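Local coordinates for protein putative dehydratase (Mesorhizobium loti, PDB 2POZ) that is of unknown function but is probably a lyase, perhaps a dehydratase, of the mandelate racemase/muconate lactonizing enzyme family, at residues Pro65-Ile68 with Glu69-Trp72; Gly208-Thr212 with Asp213-Arg217. All coordinates share one frame; numbering follows the deposited sequence.

Contact 1: residues Pro65-Ile68 with Glu69-Trp72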
loop_
_atom_site.group_PDB
_atom_site.type_symbol
_atom_site.label_atom_id
_atom_site.label_comp_id
_atom_site.label_asym_id
_atom_site.label_seq_id
_atom_site.Cartn_x
_atom_site.Cartn_y
_atom_site.Cartn_z
ATOM N N PRO A 65 11.177 -12.334 -43.965
ATOM C CA PRO A 65 9.915 -12.276 -43.215
ATOM C C PRO A 65 9.725 -13.367 -42.161
ATOM O O PRO A 65 8.846 -13.256 -41.308
ATOM C CB PRO A 65 8.856 -12.350 -44.317
ATOM C CG PRO A 65 9.515 -13.234 -45.344
ATOM C CD PRO A 65 10.940 -12.696 -45.375
ATOM N N SER A 66 10.540 -14.419 -42.210
ATOM C CA SER A 66 10.399 -15.503 -41.239
ATOM C C SER A 66 10.827 -15.076 -39.827
ATOM O O SER A 66 10.389 -15.669 -38.840
ATOM C CB SER A 66 11.214 -16.727 -41.670
ATOM O OG SER A 66 12.599 -16.502 -41.476
ATOM N N ARG A 67 11.673 -14.052 -39.729
ATOM C CA ARG A 67 12.137 -13.565 -38.424
ATOM C C ARG A 67 11.127 -12.558 -37.859
ATOM O O ARG A 67 11.415 -11.374 -37.709
ATOM C CB ARG A 67 13.517 -12.912 -38.564
ATOM C CG ARG A 67 14.657 -13.893 -38.883
ATOM C CD ARG A 67 16.012 -13.174 -38.883
ATOM N NE ARG A 67 16.446 -12.817 -40.230
ATOM C CZ ARG A 67 17.463 -12.001 -40.506
ATOM N NH1 ARG A 67 18.158 -11.441 -39.520
ATOM N NH2 ARG A 67 17.796 -11.752 -41.771
ATOM N N ILE A 68 9.937 -13.044 -37.541
ATOM C CA ILE A 68 8.886 -12.171 -37.038
ATOM C C ILE A 68 9.204 -11.497 -35.705
ATOM O O ILE A 68 9.063 -10.282 -35.578
ATOM C CB ILE A 68 7.564 -12.934 -36.925
ATOM C CG1 ILE A 68 7.263 -13.629 -38.254
ATOM C CG2 ILE A 68 6.438 -11.963 -36.562
ATOM C CD1 ILE A 68 5.908 -14.332 -38.300
ATOM N N GLU A 69 9.632 -12.268 -34.712
ATOM C CA GLU A 69 9.953 -11.676 -33.413
ATOM C C GLU A 69 11.039 -10.614 -33.574
ATOM O O GLU A 69 10.979 -9.559 -32.946
ATOM C CB GLU A 69 10.423 -12.751 -32.420
ATOM C CG GLU A 69 9.321 -13.654 -31.871
ATOM C CD GLU A 69 8.592 -13.060 -30.670
ATOM O OE1 GLU A 69 8.973 -11.963 -30.202
ATOM O OE2 GLU A 69 7.637 -13.704 -30.185
ATOM N N GLU A 70 12.035 -10.886 -34.417
ATOM C CA GLU A 70 13.112 -9.918 -34.621
ATOM C C GLU A 70 12.613 -8.623 -35.251
ATOM O O GLU A 70 12.986 -7.533 -34.819
ATOM C CB GLU A 70 14.223 -10.507 -35.494
ATOM C CG GLU A 70 15.432 -9.573 -35.627
ATOM C CD GLU A 70 16.571 -10.190 -36.426
ATOM O OE1 GLU A 70 16.420 -10.348 -37.651
ATOM O OE2 GLU A 70 17.612 -10.524 -35.822
ATOM N N LEU A 71 11.776 -8.749 -36.276
ATOM C CA LEU A 71 11.230 -7.584 -36.964
ATOM C C LEU A 71 10.377 -6.742 -36.024
ATOM O O LEU A 71 10.441 -5.514 -36.044
ATOM C CB LEU A 71 10.390 -8.021 -38.169
ATOM C CG LEU A 71 11.102 -8.292 -39.499
ATOM C CD1 LEU A 71 11.793 -7.027 -39.970
ATOM C CD2 LEU A 71 12.109 -9.405 -39.338
ATOM N N TRP A 72 9.571 -7.405 -35.202
ATOM C CA TRP A 72 8.719 -6.691 -34.258
ATOM C C TRP A 72 9.637 -5.926 -33.307
ATOM O O TRP A 72 9.480 -4.723 -33.090
ATOM C CB TRP A 72 7.865 -7.680 -33.462
ATOM C CG TRP A 72 6.658 -7.060 -32.849
ATOM C CD1 TRP A 72 5.405 -6.989 -33.396
ATOM C CD2 TRP A 72 6.578 -6.415 -31.572
ATOM N NE1 TRP A 72 4.550 -6.343 -32.533
ATOM C CE2 TRP A 72 5.244 -5.979 -31.409
ATOM C CE3 TRP A 72 7.505 -6.161 -30.550
ATOM C CZ2 TRP A 72 4.812 -5.303 -30.266
ATOM C CZ3 TRP A 72 7.072 -5.485 -29.407
ATOM C CH2 TRP A 72 5.738 -5.065 -29.279
#

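Contact 2: residues Gly208-Thr212 with Asp213-Arg217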
loop_
_atom_site.group_PDB
_atom_site.type_symbol
_atom_site.label_atom_id
_atom_site.label_comp_id
_atom_site.label_asym_id
_atom_site.label_seq_id
_atom_site.Cartn_x
_atom_site.Cartn_y
_atom_site.Cartn_z
ATOM N N GLY A 208 -15.998 5.235 -22.395
ATOM C CA GLY A 208 -15.412 6.325 -21.634
ATOM C C GLY A 208 -16.291 6.819 -20.497
ATOM O O GLY A 208 -15.786 7.293 -19.473
ATOM N N GLY A 209 -17.607 6.719 -20.686
ATOM C CA GLY A 209 -18.554 7.140 -19.668
ATOM C C GLY A 209 -18.583 8.621 -19.334
ATOM O O GLY A 209 -18.263 9.480 -20.153
ATOM N N LEU A 210 -18.980 8.911 -18.103
ATOM C CA LEU A 210 -19.072 10.275 -17.611
ATOM C C LEU A 210 -18.037 10.405 -16.498
ATOM O O LEU A 210 -17.030 9.698 -16.505
ATOM C CB LEU A 210 -20.471 10.509 -17.044
ATOM C CG LEU A 210 -21.638 10.012 -17.901
ATOM C CD1 LEU A 210 -22.934 10.198 -17.122
ATOM C CD2 LEU A 210 -21.681 10.764 -19.226
ATOM N N THR A 211 -18.269 11.314 -15.555
ATOM C CA THR A 211 -17.356 11.440 -14.430
ATOM C C THR A 211 -17.656 10.222 -13.560
ATOM O O THR A 211 -18.719 9.604 -13.689
ATOM C CB THR A 211 -17.576 12.750 -13.639
ATOM O OG1 THR A 211 -18.978 12.985 -13.451
ATOM C CG2 THR A 211 -16.968 13.922 -14.395
ATOM N N THR A 212 -16.723 9.874 -12.687
ATOM C CA THR A 212 -16.854 8.699 -11.838
ATOM C C THR A 212 -18.170 8.571 -11.091
ATOM O O THR A 212 -18.835 7.538 -11.182
ATOM C CB THR A 212 -15.684 8.632 -10.840
ATOM O OG1 THR A 212 -14.452 8.621 -11.573
ATOM C CG2 THR A 212 -15.760 7.357 -10.002
ATOM N N ASP A 213 -18.550 9.616 -10.367
ATOM C CA ASP A 213 -19.788 9.588 -9.599
ATOM C C ASP A 213 -21.032 9.246 -10.439
ATOM O O ASP A 213 -21.773 8.317 -10.107
ATOM C CB ASP A 213 -19.973 10.928 -8.863
ATOM C CG ASP A 213 -19.929 12.145 -9.800
ATOM O OD1 ASP A 213 -19.416 12.037 -10.937
ATOM O OD2 ASP A 213 -20.402 13.227 -9.384
ATOM N N GLU A 214 -21.247 9.975 -11.530
ATOM C CA GLU A 214 -22.408 9.727 -12.370
ATOM C C GLU A 214 -22.347 8.378 -13.079
ATOM O O GLU A 214 -23.377 7.757 -13.325
ATOM C CB GLU A 214 -22.581 10.854 -13.390
ATOM C CG GLU A 214 -23.019 12.183 -12.789
ATOM C CD GLU A 214 -24.271 12.061 -11.928
ATOM O OE1 GLU A 214 -25.232 11.370 -12.338
ATOM O OE2 GLU A 214 -24.300 12.665 -10.835
ATOM N N THR A 215 -21.141 7.909 -13.393
ATOM C CA THR A 215 -21.003 6.620 -14.058
ATOM C C THR A 215 -21.427 5.504 -13.103
ATOM O O THR A 215 -22.144 4.580 -13.485
ATOM C CB THR A 215 -19.558 6.378 -14.526
ATOM O OG1 THR A 215 -19.259 7.265 -15.612
ATOM C CG2 THR A 215 -19.378 4.937 -14.978
ATOM N N ILE A 216 -20.981 5.598 -11.857
ATOM C CA ILE A 216 -21.337 4.607 -10.850
ATOM C C ILE A 216 -22.859 4.628 -10.692
ATOM O O ILE A 216 -23.509 3.586 -10.695
ATOM C CB ILE A 216 -20.668 4.942 -9.501
ATOM C CG1 ILE A 216 -19.162 4.682 -9.593
ATOM C CG2 ILE A 216 -21.289 4.112 -8.378
ATOM C CD1 ILE A 216 -18.389 5.155 -8.384
ATOM N N ARG A 217 -23.420 5.826 -10.579
ATOM C CA ARG A 217 -24.862 5.971 -10.438
ATOM C C ARG A 217 -25.600 5.283 -11.588
ATOM O O ARG A 217 -26.549 4.539 -11.361
ATOM C CB ARG A 217 -25.235 7.454 -10.386
ATOM C CG ARG A 217 -26.736 7.737 -10.405
ATOM C CD ARG A 217 -26.991 9.216 -10.180
ATOM N NE ARG A 217 -27.008 9.547 -8.757
ATOM C CZ ARG A 217 -26.480 10.645 -8.222
ATOM N NH1 ARG A 217 -25.869 11.546 -8.983
ATOM N NH2 ARG A 217 -26.576 10.844 -6.916
HETATM O O HOH W 1 -16.455 7.221 -15.591
#

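Contact 1: residues Pro65-Ile68 with Glu69-Trp72
Arg67 and Glu70 supply the charged pairing, a salt bridge with Arg67 NH1 2.8 Å from Glu70 OE1. The two side chains run alongside each other in the same direction. A bend of the arginine at chi3 (-98°) turns the guanidinium out of line with its stem, and its plane stands 62° from that of the carboxylate. Glu70 OE1 meets the guanidinium obliquely, and the N-H...O angle of 117° makes the bond weak, so charge attraction probably contributes more than a well-directed hydrogen bond. Glu70 OE1 also lies 3.1 Å from Arg67 CD, alongside the arginine stem. A methionine in place of Arg67 would probably leave the Glu70 carboxylate without its cationic mate in this turn and freer to rotate.

Backbone bonds are more regular. Trp72 N donates to Ile68 O at 2.9 Å, nearly straight. Leu71 N reaches Arg67 O at 3.0 Å, although the modelled place of that oxygen is less certain. Just upstream, a weak bond from Ile68 N to Ser66 O (3.0 Å) closes an inverse gamma turn centred on Arg67.

Apolar contact is modest: Glu70 CB lies 4.0 Å from Arg67 CB, while Ile68 turns outward onto Trp101 and Lys104 of helix 87-108. The Glu69 carboxylate is salt-bridged to Lys292 of its own chain and to Lys291 of the second subunit, and Trp72 NE1 is bonded to Gly285 O.

With Arg67 at the N-cap position, these bonds define a helix start: the gamma turn leads into the first turn of helix 68-78, within the N-terminal domain that enolase-superfamily proteins carry beside their barrel.

Contact 2: residues Gly208-Thr212 with Asp213-Arg217
Thr211 and Asp213 both place their leading side-chain atom in the crowded position between backbone N and carbonyl carbon: OG1 at chi1 44° in the threonine, CG at 55° in the aspartate. The side chains consequently run abreast, and Thr211 OG1 donates to Asp213 OD1 at 2.7 Å, meeting that oxygen nearly along its C-O axis. The same Asp213 OD1 takes a second, weak bond from Glu214 N (2.8 Å), so two donors restrain the carboxylate.

Thr215 works differently. With OG1 anti to the carbonyl carbon (chi1 -70°), its hydroxyl faces back to the loop and accepts from Leu210 N at 3.0 Å. A water closes a small ring, accepting a hydrogen bond from Thr215 OG1 at 2.8 Å and donating to Leu210 O at 2.7 Å; one hydroxyl thus holds Leu210 twice, the N directly and the O through the water. Gly209, at positive phi, passes this hydroxyl where a beta carbon would crowd it.

This is the join between strand 201-205 and helix 212-222, one beta/alpha step of the barrel-like C-terminal domain, with Thr211 at the N-cap position. Its side chain gives no capping bond; its carbonyl O accepts from Thr215 N at 3.0 Å, and Thr212 O receives Ile216 N one residue on.

Apolar packing flanks the bonds: the Leu210 side chain crosses that of Glu214, with CD1 3.8 Å from Glu214 CB, and Thr212 CG2 lies 3.8 Å from Ile216 CD1. Glu214 OE2 is salt-bridged to Arg217 NH1 and to Arg303 of the third subunit; that arginine also pairs with Asp213 OD2, while Asn301 of the same subunit bonds Thr212 OG1.

Overall arrangement
Both contacts are helix starts, but they open different helices in different domains: contact 1 leads into helix 68-78 of the N-terminal domain, contact 2 into helix 212-222 of the barrel. Their centres lie 43 Å apart on opposite sides of the chain's centre, and their nearest atoms are about 25 Å apart, so they do not touch. Contact 1 is partly buried; its side chains meet mainly through one oblique charge pair, beside the backbone bonds of the helix start. Contact 2 is buried, with hydroxyl, carboxylate and water bonds binding loop to helix. Each also borders another copy of the protein, 65-72 the second subunit and 208-217 the third.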